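TRNA (Adenine(22)-N(1))-methyltransferase (Mycoplasma capricolum subsp. capricolum, PDB 6QE6) probably methylates N1 of adenine 22 in tRNA, using S-adenosyl-L-methionine as methyl donor and leaving S-adenosyl-L-homocysteine as the cofactor product. Local coordinates at residues S160-D165 / Y169-I174; Y179-E184 / S192-N197; Y52-N57 / T85-T90. One frame throughout, in Å; residues are numbered along the deposited sequence.

Contact 1 (S160-D165 / Y169-I174); sequences SFIYED and YWLIEI
Ile162 O accepts the shortest bond between the two strands, from Tyr169 N at 2.8 Å, though the N-H is bent to 135° at the hydrogen. Ile162 N returns a straighter bond to Tyr169 O at 3.0 Å, which makes this an antiparallel hydrogen-bonded pair. Ser160 and Leu171 form a second such pair, and between them Phe161 is matched with Trp170 in a non-hydrogen-bonded one. There the two aromatic side chains run side by side and end in a T-shaped stack: the edge of Phe161 points at one face of the Trp170 indole, toward its five-membered ring, with the planes at 69° and CE1 of Phe161 3.6 Å from CE2 of Trp170. Phe161 reaches it with CG anti to the backbone N (chi1 -176°). On the other face of the sheet, Ile162 CB packs against Tyr169 CB at 4.1 Å, and the Tyr169 ring offers its edge to the backbone, with CE1 3.6 Å from Glu164 O. The carboxylate of Glu164 turns elsewhere, accepting from the backbone N of Phe24 and of Arg25, a residue of the S-adenosyl-L-homocysteine site. Strand 155-163 is an outermost strand of the sheet within the chain, and its hairpin partner 168-175 bonds onward to strand 133-138, antiparallel, while helix 24-31 packs on the face carrying Ile162, Tyr169 and Leu171.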
loop_
_atom_site.group_PDB
_atom_site.type_symbol
_atom_site.label_atom_id
_atom_site.label_comp_id
_atom_site.label_asym_id
_atom_site.label_seq_id
_atom_site.Cartn_x
_atom_site.Cartn_y
_atom_site.Cartn_z
ATOM N N SER A 160 4.967 -3.820 6.575
ATOM C CA SER A 160 4.510 -4.966 7.348
ATOM C C SER A 160 3.653 -5.857 6.455
ATOM O O SER A 160 3.260 -5.479 5.344
ATOM C CB SER A 160 3.750 -4.524 8.589
ATOM O OG SER A 160 2.382 -4.601 8.332
ATOM N N PHE A 161 3.371 -7.056 6.957
ATOM C CA PHE A 161 2.736 -8.104 6.167
ATOM C C PHE A 161 1.538 -8.615 6.946
ATOM O O PHE A 161 1.685 -9.031 8.101
ATOM C CB PHE A 161 3.726 -9.239 5.860
ATOM C CG PHE A 161 3.166 -10.317 4.962
ATOM C CD1 PHE A 161 2.880 -10.054 3.622
ATOM C CD2 PHE A 161 2.929 -11.603 5.457
ATOM C CE1 PHE A 161 2.364 -11.045 2.791
ATOM C CE2 PHE A 161 2.428 -12.607 4.634
ATOM C CZ PHE A 161 2.142 -12.328 3.303
ATOM N N ILE A 162 0.363 -8.590 6.315
ATOM C CA ILE A 162 -0.919 -8.744 7.000
ATOM C C ILE A 162 -1.717 -9.888 6.375
ATOM O O ILE A 162 -1.822 -9.994 5.144
ATOM C CB ILE A 162 -1.732 -7.438 6.945
ATOM C CG1 ILE A 162 -0.985 -6.306 7.657
ATOM C CG2 ILE A 162 -3.134 -7.640 7.506
ATOM C CD1 ILE A 162 -1.560 -4.948 7.364
ATOM N N TYR A 163 -2.293 -10.732 7.224
ATOM C CA TYR A 163 -3.263 -11.728 6.795
ATOM C C TYR A 163 -4.649 -11.308 7.273
ATOM O O TYR A 163 -4.847 -11.089 8.471
ATOM C CB TYR A 163 -2.918 -13.116 7.345
ATOM C CG TYR A 163 -4.077 -14.065 7.188
ATOM C CD1 TYR A 163 -4.291 -14.733 5.987
ATOM C CD2 TYR A 163 -4.997 -14.254 8.227
ATOM C CE1 TYR A 163 -5.375 -15.584 5.827
ATOM C CE2 TYR A 163 -6.093 -15.095 8.074
ATOM C CZ TYR A 163 -6.278 -15.764 6.877
ATOM O OH TYR A 163 -7.366 -16.604 6.735
ATOM N N GLU A 164 -5.608 -11.206 6.352
ATOM C CA GLU A 164 -6.992 -10.986 6.758
ATOM C C GLU A 164 -7.944 -11.572 5.724
ATOM O O GLU A 164 -7.736 -11.418 4.520
ATOM C CB GLU A 164 -7.298 -9.494 6.964
ATOM C CG GLU A 164 -8.761 -9.214 7.332
ATOM C CD GLU A 164 -9.013 -7.768 7.780
ATOM O OE1 GLU A 164 -8.259 -6.860 7.357
ATOM O OE2 GLU A 164 -9.973 -7.543 8.562
ATOM N N ASP A 165 -8.991 -12.234 6.216
ATOM C CA ASP A 165 -10.079 -12.803 5.402
ATOM C C ASP A 165 -9.554 -13.682 4.271
ATOM O O ASP A 165 -9.935 -13.537 3.106
ATOM C CB ASP A 165 -10.988 -11.705 4.849
ATOM C CG ASP A 165 -11.843 -11.039 5.923
ATOM O OD1 ASP A 165 -12.026 -11.609 7.030
ATOM O OD2 ASP A 165 -12.352 -9.933 5.646
ATOM N N TYR A 169 -1.764 -9.144 2.471
ATOM C CA TYR A 169 -1.688 -7.725 2.172
ATOM C C TYR A 169 -0.300 -7.198 2.500
ATOM O O TYR A 169 0.331 -7.621 3.475
ATOM C CB TYR A 169 -2.731 -6.939 2.955
ATOM C CG TYR A 169 -4.139 -7.309 2.589
ATOM C CD1 TYR A 169 -4.811 -8.328 3.268
ATOM C CD2 TYR A 169 -4.802 -6.638 1.569
ATOM C CE1 TYR A 169 -6.080 -8.658 2.936
ATOM C CE2 TYR A 169 -6.080 -6.967 1.231
ATOM C CZ TYR A 169 -6.715 -7.984 1.908
ATOM O OH TYR A 169 -8.005 -8.314 1.566
ATOM N N TRP A 170 0.152 -6.248 1.692
ATOM C CA TRP A 170 1.496 -5.703 1.784
ATOM C C TRP A 170 1.349 -4.228 2.129
ATOM O O TRP A 170 0.867 -3.432 1.316
ATOM C CB TRP A 170 2.262 -5.906 0.475
ATOM C CG TRP A 170 2.749 -7.328 0.184
ATOM C CD1 TRP A 170 4.023 -7.791 0.317
ATOM C CD2 TRP A 170 1.978 -8.435 -0.327
ATOM N NE1 TRP A 170 4.100 -9.113 -0.062
ATOM C CE2 TRP A 170 2.858 -9.534 -0.456
ATOM C CE3 TRP A 170 0.632 -8.608 -0.670
ATOM C CZ2 TRP A 170 2.435 -10.786 -0.927
ATOM C CZ3 TRP A 170 0.218 -9.833 -1.136
ATOM C CH2 TRP A 170 1.120 -10.915 -1.261
ATOM N N LEU A 171 1.741 -3.859 3.331
ATOM C CA LEU A 171 1.618 -2.480 3.754
ATOM C C LEU A 171 2.985 -1.818 3.668
ATOM O O LEU A 171 3.971 -2.361 4.175
ATOM C CB LEU A 171 1.046 -2.399 5.170
ATOM C CG LEU A 171 0.936 -0.999 5.766
ATOM C CD1 LEU A 171 -0.397 -0.776 6.431
ATOM C CD2 LEU A 171 2.052 -0.803 6.765
ATOM N N ILE A 172 3.035 -0.648 3.028
ATOM C CA ILE A 172 4.278 0.077 2.824
ATOM C C ILE A 172 4.004 1.572 2.974
ATOM O O ILE A 172 3.014 2.094 2.446
ATOM C CB ILE A 172 4.915 -0.264 1.454
ATOM C CG1 ILE A 172 6.225 0.516 1.245
ATOM C CG2 ILE A 172 3.911 -0.091 0.312
ATOM C CD1 ILE A 172 7.003 0.152 -0.021
ATOM N N GLU A 173 4.851 2.248 3.744
ATOM C CA GLU A 173 4.742 3.678 3.989
ATOM C C GLU A 173 5.949 4.372 3.363
ATOM O O GLU A 173 7.097 4.011 3.640
ATOM C CB GLU A 173 4.661 4.000 5.488
ATOM C CG GLU A 173 4.996 5.473 5.783
ATOM C CD GLU A 173 4.525 5.967 7.154
ATOM O OE1 GLU A 173 4.262 5.123 8.044
ATOM O OE2 GLU A 173 4.430 7.207 7.344
ATOM N N ILE A 174 5.684 5.362 2.518
ATOM C CA ILE A 174 6.718 6.064 1.772
ATOM C C ILE A 174 6.722 7.520 2.221
ATOM O O ILE A 174 5.687 8.201 2.141
ATOM C CB ILE A 174 6.494 5.942 0.257
ATOM C CG1 ILE A 174 6.506 4.466 -0.147
ATOM C CG2 ILE A 174 7.546 6.737 -0.521
ATOM C CD1 ILE A 174 6.057 4.232 -1.565
#

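Contact 2 (Y179-E184 / S192-N197); sequences YSDHLE and SKQFFN
A single lysine nitrogen is held by both oxygens of one carboxylate: Lys193 NZ donates to Glu184 OE2 at 2.6 Å and to OE1 at 2.8 Å. Both oxygens are met on their syn sides, with the nitrogen just under 20° out of the carboxylate plane, so this is a bidentate salt bridge. The two side chains cross at about a right angle, and the lysine bends at chi3 (-99°) and chi4 to bring its ammonium group there. A second polar link is indirect. Asp181 OD2 and Gln194 OE1 are both acceptors and stand 4.0 Å apart; one water donates to each, at 3.0 Å to Asp181 OD2 and 3.2 Å to Gln194 OE1. Carboxylate and amide are nearly coplanar, their planes 14° apart. Between these links Leu183 straddles the serine hydroxyl, its CD1 lying 3.6 Å from Ser192 OG and its CD2 scarcely farther. Glu187 from the intervening helix 185-190 accepts from the backbone N of both Glu184 and Lys193, one at each carboxylate oxygen. Glu184 is the N-cap of that helix, so at this surface, away from the cofactor site, its N and Glu187, three residues on, form one half of a capping box.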
loop_
_atom_site.group_PDB
_atom_site.type_symbol
_atom_site.label_atom_id
_atom_site.label_comp_id
_atom_site.label_asym_id
_atom_site.label_seq_id
_atom_site.Cartn_x
_atom_site.Cartn_y
_atom_site.Cartn_z
ATOM N N TYR A 179 15.404 10.515 2.451
ATOM C CA TYR A 179 16.130 9.756 1.451
ATOM C C TYR A 179 15.834 8.264 1.552
ATOM O O TYR A 179 15.647 7.710 2.639
ATOM C CB TYR A 179 17.639 9.982 1.620
ATOM C CG TYR A 179 18.104 11.321 1.101
ATOM C CD1 TYR A 179 17.578 11.844 -0.077
ATOM C CD2 TYR A 179 19.062 12.068 1.787
ATOM C CE1 TYR A 179 17.989 13.082 -0.556
ATOM C CE2 TYR A 179 19.491 13.300 1.306
ATOM C CZ TYR A 179 18.951 13.800 0.134
ATOM O OH TYR A 179 19.356 15.017 -0.367
ATOM N N SER A 180 15.832 7.606 0.394
ATOM C CA SER A 180 15.759 6.151 0.368
ATOM C C SER A 180 16.935 5.529 1.106
ATOM O O SER A 180 18.091 5.931 0.915
ATOM C CB SER A 180 15.759 5.640 -1.066
ATOM O OG SER A 180 16.148 4.276 -1.070
ATOM N N ASP A 181 16.644 4.531 1.934
ATOM C CA ASP A 181 17.707 3.675 2.421
ATOM C C ASP A 181 18.316 2.911 1.252
ATOM O O ASP A 181 17.679 2.696 0.214
ATOM C CB ASP A 181 17.187 2.705 3.478
ATOM C CG ASP A 181 16.984 3.374 4.824
ATOM O OD1 ASP A 181 17.417 4.548 4.991
ATOM O OD2 ASP A 181 16.399 2.726 5.716
ATOM N N HIS A 182 19.576 2.501 1.434
ATOM C CA HIS A 182 20.362 1.821 0.397
ATOM C C HIS A 182 20.030 0.326 0.394
ATOM O O HIS A 182 20.804 -0.528 0.838
ATOM C CB HIS A 182 21.848 2.091 0.614
ATOM C CG HIS A 182 22.251 3.496 0.284
ATOM N ND1 HIS A 182 23.566 3.907 0.234
ATOM C CD2 HIS A 182 21.507 4.579 -0.048
ATOM C CE1 HIS A 182 23.613 5.186 -0.093
ATOM N NE2 HIS A 182 22.379 5.616 -0.278
ATOM N N LEU A 183 18.855 0.012 -0.154
ATOM C CA LEU A 183 18.322 -1.344 -0.109
ATOM C C LEU A 183 19.141 -2.315 -0.964
ATOM O O LEU A 183 19.433 -2.048 -2.135
ATOM C CB LEU A 183 16.871 -1.342 -0.579
ATOM C CG LEU A 183 15.870 -0.690 0.372
ATOM C CD1 LEU A 183 14.475 -1.274 0.177
ATOM C CD2 LEU A 183 16.322 -0.855 1.809
ATOM N N GLU A 184 19.480 -3.460 -0.382
ATOM C CA GLU A 184 20.015 -4.571 -1.157
ATOM C C GLU A 184 18.969 -5.073 -2.151
ATOM O O GLU A 184 17.770 -4.798 -2.023
ATOM C CB GLU A 184 20.458 -5.693 -0.228
ATOM C CG GLU A 184 21.681 -5.326 0.592
ATOM C CD GLU A 184 21.684 -5.963 1.978
ATOM O OE1 GLU A 184 22.210 -5.337 2.927
ATOM O OE2 GLU A 184 21.161 -7.090 2.128
ATOM N N SER A 192 12.600 -4.561 3.153
ATOM C CA SER A 192 13.711 -4.220 4.046
ATOM C C SER A 192 13.751 -5.161 5.244
ATOM O O SER A 192 12.741 -5.341 5.929
ATOM C CB SER A 192 13.590 -2.768 4.538
ATOM O OG SER A 192 13.157 -1.865 3.518
ATOM N N LYS A 193 14.925 -5.770 5.481
ATOM C CA LYS A 193 15.112 -6.707 6.597
ATOM C C LYS A 193 14.599 -6.142 7.912
ATOM O O LYS A 193 13.968 -6.853 8.710
ATOM C CB LYS A 193 16.587 -7.047 6.766
ATOM C CG LYS A 193 17.295 -7.491 5.528
ATOM C CD LYS A 193 18.779 -7.654 5.842
ATOM C CE LYS A 193 19.608 -6.452 5.401
ATOM N NZ LYS A 193 20.879 -6.908 4.752
ATOM N N GLN A 194 14.917 -4.876 8.163
ATOM C CA GLN A 194 14.469 -4.066 9.282
ATOM C C GLN A 194 13.020 -4.333 9.691
ATOM O O GLN A 194 12.720 -4.449 10.881
ATOM C CB GLN A 194 14.674 -2.604 8.895
ATOM C CG GLN A 194 13.783 -1.638 9.573
ATOM C CD GLN A 194 14.100 -0.207 9.182
ATOM O OE1 GLN A 194 14.428 0.082 8.020
ATOM N NE2 GLN A 194 14.033 0.698 10.162
ATOM N N PHE A 195 12.118 -4.439 8.716
ATOM C CA PHE A 195 10.699 -4.588 9.001
ATOM C C PHE A 195 10.251 -6.045 9.080
ATOM O O PHE A 195 9.155 -6.313 9.598
ATOM C CB PHE A 195 9.869 -3.842 7.944
ATOM C CG PHE A 195 10.280 -2.395 7.751
ATOM C CD1 PHE A 195 10.138 -1.467 8.779
ATOM C CD2 PHE A 195 10.813 -1.961 6.540
ATOM C CE1 PHE A 195 10.526 -0.129 8.608
ATOM C CE2 PHE A 195 11.201 -0.612 6.363
ATOM C CZ PHE A 195 11.056 0.295 7.401
ATOM N N PHE A 196 11.067 -6.998 8.616
ATOM C CA PHE A 196 10.622 -8.381 8.558
ATOM C C PHE A 196 11.505 -9.390 9.287
ATOM O O PHE A 196 11.176 -10.576 9.264
ATOM C CB PHE A 196 10.443 -8.809 7.091
ATOM C CG PHE A 196 9.384 -8.019 6.375
ATOM C CD1 PHE A 196 8.040 -8.208 6.679
ATOM C CD2 PHE A 196 9.729 -7.048 5.442
ATOM C CE1 PHE A 196 7.056 -7.449 6.045
ATOM C CE2 PHE A 196 8.748 -6.293 4.798
ATOM C CZ PHE A 196 7.405 -6.496 5.107
ATOM N N ASN A 197 12.581 -8.962 9.955
ATOM C CA ASN A 197 13.381 -9.872 10.775
ATOM C C ASN A 197 12.507 -10.673 11.731
ATOM O O ASN A 197 11.703 -10.105 12.481
ATOM C CB ASN A 197 14.425 -9.102 11.594
ATOM C CG ASN A 197 15.605 -8.657 10.771
ATOM O OD1 ASN A 197 16.135 -9.419 9.964
ATOM N ND2 ASN A 197 16.033 -7.408 10.975
HETATM O O HOH W 1 14.021 3.182 7.409
#

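Contact 3 (Y52-N57 / T85-T90); sequences YLVQNN and TGQIFT
Val54 overlaps Ile88 with one of its two methyl groups, CG2, which lies 3.7 Å from Ile88 CG1 and 3.9 Å from Ile88 CD1. The two side chains slide past each other in opposite directions, so the valine branch lies alongside the end of the isoleucine chain; CB of Val54 is also 4.1 Å from Ile88 CD1. The other methyl, CG1, stands anti to the backbone N (chi1 162°) and turns to Gln87, whose CB it meets at 4.0 Å. Gln87 crosses Val54 at about a right angle, and only its CB comes this near. The contact is therefore apolar throughout, and joins the last turn of helix 48-55 to the start of strand 88-92. Helix 48-55, the crossover between parallel strands 36-42 and 59-66, packs against 59-66, and strand 88-92 adds beside it in parallel as an outermost strand: Gln87 and Phe89 make backbone bonds to 59-66, and Val54 and Ile88 both touch its side chains. The strand order 3-2-1-4-5-7-6 marks this as the Rossmann-like class I methyltransferase fold. The helix ends in a Schellman motif with Asn57, at positive phi (60°), as C-prime residue, Lys58 N bonded to Leu53 O and Asn57 N to Val54 O. Tyr52 O takes two donors, the backbone N of Asn56 at 3.0 Å and its side-chain ND2, which also lies over the centre of one face of the Tyr52 ring.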
loop_
_atom_site.group_PDB
_atom_site.type_symbol
_atom_site.label_atom_id
_atom_site.label_comp_id
_atom_site.label_asym_id
_atom_site.label_seq_id
_atom_site.Cartn_x
_atom_site.Cartn_y
_atom_site.Cartn_z
ATOM N N TYR A 52 -13.194 7.549 10.170
ATOM C CA TYR A 52 -12.458 7.184 11.380
ATOM C C TYR A 52 -11.369 8.207 11.705
ATOM O O TYR A 52 -11.248 8.661 12.853
ATOM C CB TYR A 52 -11.840 5.795 11.222
ATOM C CG TYR A 52 -11.043 5.354 12.423
ATOM C CD1 TYR A 52 -11.648 4.600 13.429
ATOM C CD2 TYR A 52 -9.688 5.693 12.567
ATOM C CE1 TYR A 52 -10.946 4.184 14.550
ATOM C CE2 TYR A 52 -8.961 5.284 13.698
ATOM C CZ TYR A 52 -9.607 4.520 14.686
ATOM O OH TYR A 52 -8.939 4.083 15.812
ATOM N N LEU A 53 -10.552 8.566 10.699
ATOM C CA LEU A 53 -9.423 9.466 10.922
ATOM C C LEU A 53 -9.885 10.840 11.395
ATOM O O LEU A 53 -9.263 11.445 12.277
ATOM C CB LEU A 53 -8.596 9.599 9.643
ATOM C CG LEU A 53 -7.791 8.383 9.188
ATOM C CD1 LEU A 53 -7.235 8.653 7.819
ATOM C CD2 LEU A 53 -6.674 8.086 10.169
ATOM N N VAL A 54 -10.972 11.349 10.821
ATOM C CA VAL A 54 -11.484 12.639 11.270
ATOM C C VAL A 54 -12.078 12.524 12.674
ATOM O O VAL A 54 -11.824 13.368 13.538
ATOM C CB VAL A 54 -12.498 13.188 10.255
ATOM C CG1 VAL A 54 -13.365 14.271 10.897
ATOM C CG2 VAL A 54 -11.752 13.737 9.045
ATOM N N GLN A 55 -12.847 11.464 12.933
ATOM C CA GLN A 55 -13.446 11.289 14.256
ATOM C C GLN A 55 -12.393 11.220 15.354
ATOM O O GLN A 55 -12.626 11.704 16.461
ATOM C CB GLN A 55 -14.316 10.033 14.283
ATOM C CG GLN A 55 -15.642 10.209 13.560
ATOM C CD GLN A 55 -16.533 8.989 13.641
ATOM O OE1 GLN A 55 -16.063 7.852 13.553
ATOM N NE2 GLN A 55 -17.836 9.220 13.784
ATOM N N ASN A 56 -11.230 10.643 15.076
ATOM C CA ASN A 56 -10.199 10.504 16.096
ATOM C C ASN A 56 -9.147 11.604 16.027
ATOM O O ASN A 56 -8.105 11.499 16.682
ATOM C CB ASN A 56 -9.557 9.124 16.003
ATOM C CG ASN A 56 -10.478 8.030 16.524
ATOM O OD1 ASN A 56 -10.242 7.452 17.588
ATOM N ND2 ASN A 56 -11.546 7.753 15.783
ATOM N N ASN A 57 -9.416 12.672 15.282
ATOM C CA ASN A 57 -8.548 13.851 15.245
ATOM C C ASN A 57 -7.136 13.509 14.751
ATOM O O ASN A 57 -6.154 14.157 15.123
ATOM C CB ASN A 57 -8.506 14.543 16.618
ATOM C CG ASN A 57 -9.875 14.560 17.311
ATOM O OD1 ASN A 57 -10.840 15.154 16.809
ATOM N ND2 ASN A 57 -9.963 13.904 18.469
ATOM N N THR A 85 -19.662 16.608 7.004
ATOM C CA THR A 85 -19.585 17.151 5.650
ATOM C C THR A 85 -18.668 18.361 5.560
ATOM O O THR A 85 -18.164 18.659 4.470
ATOM C CB THR A 85 -20.966 17.543 5.126
ATOM O OG1 THR A 85 -21.418 18.706 5.824
ATOM C CG2 THR A 85 -21.956 16.405 5.331
ATOM N N GLY A 86 -18.435 19.065 6.667
ATOM C CA GLY A 86 -17.474 20.148 6.660
ATOM C C GLY A 86 -16.020 19.747 6.799
ATOM O O GLY A 86 -15.148 20.623 6.792
ATOM N N GLN A 87 -15.736 18.449 6.935
ATOM C CA GLN A 87 -14.374 17.971 7.144
ATOM C C GLN A 87 -13.986 16.919 6.113
ATOM O O GLN A 87 -12.800 16.759 5.820
ATOM C CB GLN A 87 -14.196 17.401 8.550
ATOM C CG GLN A 87 -14.250 18.445 9.681
ATOM C CD GLN A 87 -15.688 18.810 10.119
ATOM O OE1 GLN A 87 -16.540 17.937 10.320
ATOM N NE2 GLN A 87 -15.945 20.113 10.277
ATOM N N ILE A 88 -14.954 16.187 5.561
ATOM C CA ILE A 88 -14.667 15.168 4.560
ATOM C C ILE A 88 -15.383 15.530 3.266
ATOM O O ILE A 88 -16.552 15.924 3.285
ATOM C CB ILE A 88 -15.066 13.768 5.059
ATOM C CG1 ILE A 88 -14.302 13.460 6.341
ATOM C CG2 ILE A 88 -14.778 12.703 4.014
ATOM C CD1 ILE A 88 -14.669 12.143 6.958
ATOM N N PHE A 89 -14.674 15.410 2.145
ATOM C CA PHE A 89 -15.152 15.865 0.843
ATOM C C PHE A 89 -15.004 14.723 -0.142
ATOM O O PHE A 89 -13.906 14.185 -0.300
ATOM C CB PHE A 89 -14.356 17.089 0.359
ATOM C CG PHE A 89 -14.334 18.216 1.343
ATOM C CD1 PHE A 89 -15.400 19.093 1.435
ATOM C CD2 PHE A 89 -13.261 18.386 2.200
ATOM C CE1 PHE A 89 -15.395 20.123 2.371
ATOM C CE2 PHE A 89 -13.243 19.427 3.139
ATOM C CZ PHE A 89 -14.307 20.289 3.224
ATOM N N THR A 90 -16.092 14.351 -0.806
ATOM C CA THR A 90 -16.000 13.289 -1.799
ATOM C C THR A 90 -15.485 13.853 -3.116
ATOM O O THR A 90 -15.884 14.941 -3.544
ATOM C CB THR A 90 -17.348 12.605 -2.007
ATOM O OG1 THR A 90 -18.383 13.593 -2.044
ATOM C CG2 THR A 90 -17.630 11.611 -0.889
#

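Overall arrangement
From the N terminus, contact 3 comes first: 52-57 and 85-90 close a loop that takes in strand 59-66 and helix 69-81, at one margin of the sheet. Contact 1 follows as a short-range hairpin, three residues separating its segments, at the other margin. Contact 2 then closes the short excursion through helix 185-190. The three loops lie in series, and none encloses or crosses another. Contacts 1 and 3 reach the same sheet with centres about 24 Å apart, whereas contacts 2 and 3 lie on opposite sides of the chain's centre. Contacts 1 and 2 touch: Phe196 of helix 193-196 packs on strand 155-163, its CE1 3.8 Å from Phe161 CB, setting contact 2 against the hairpin.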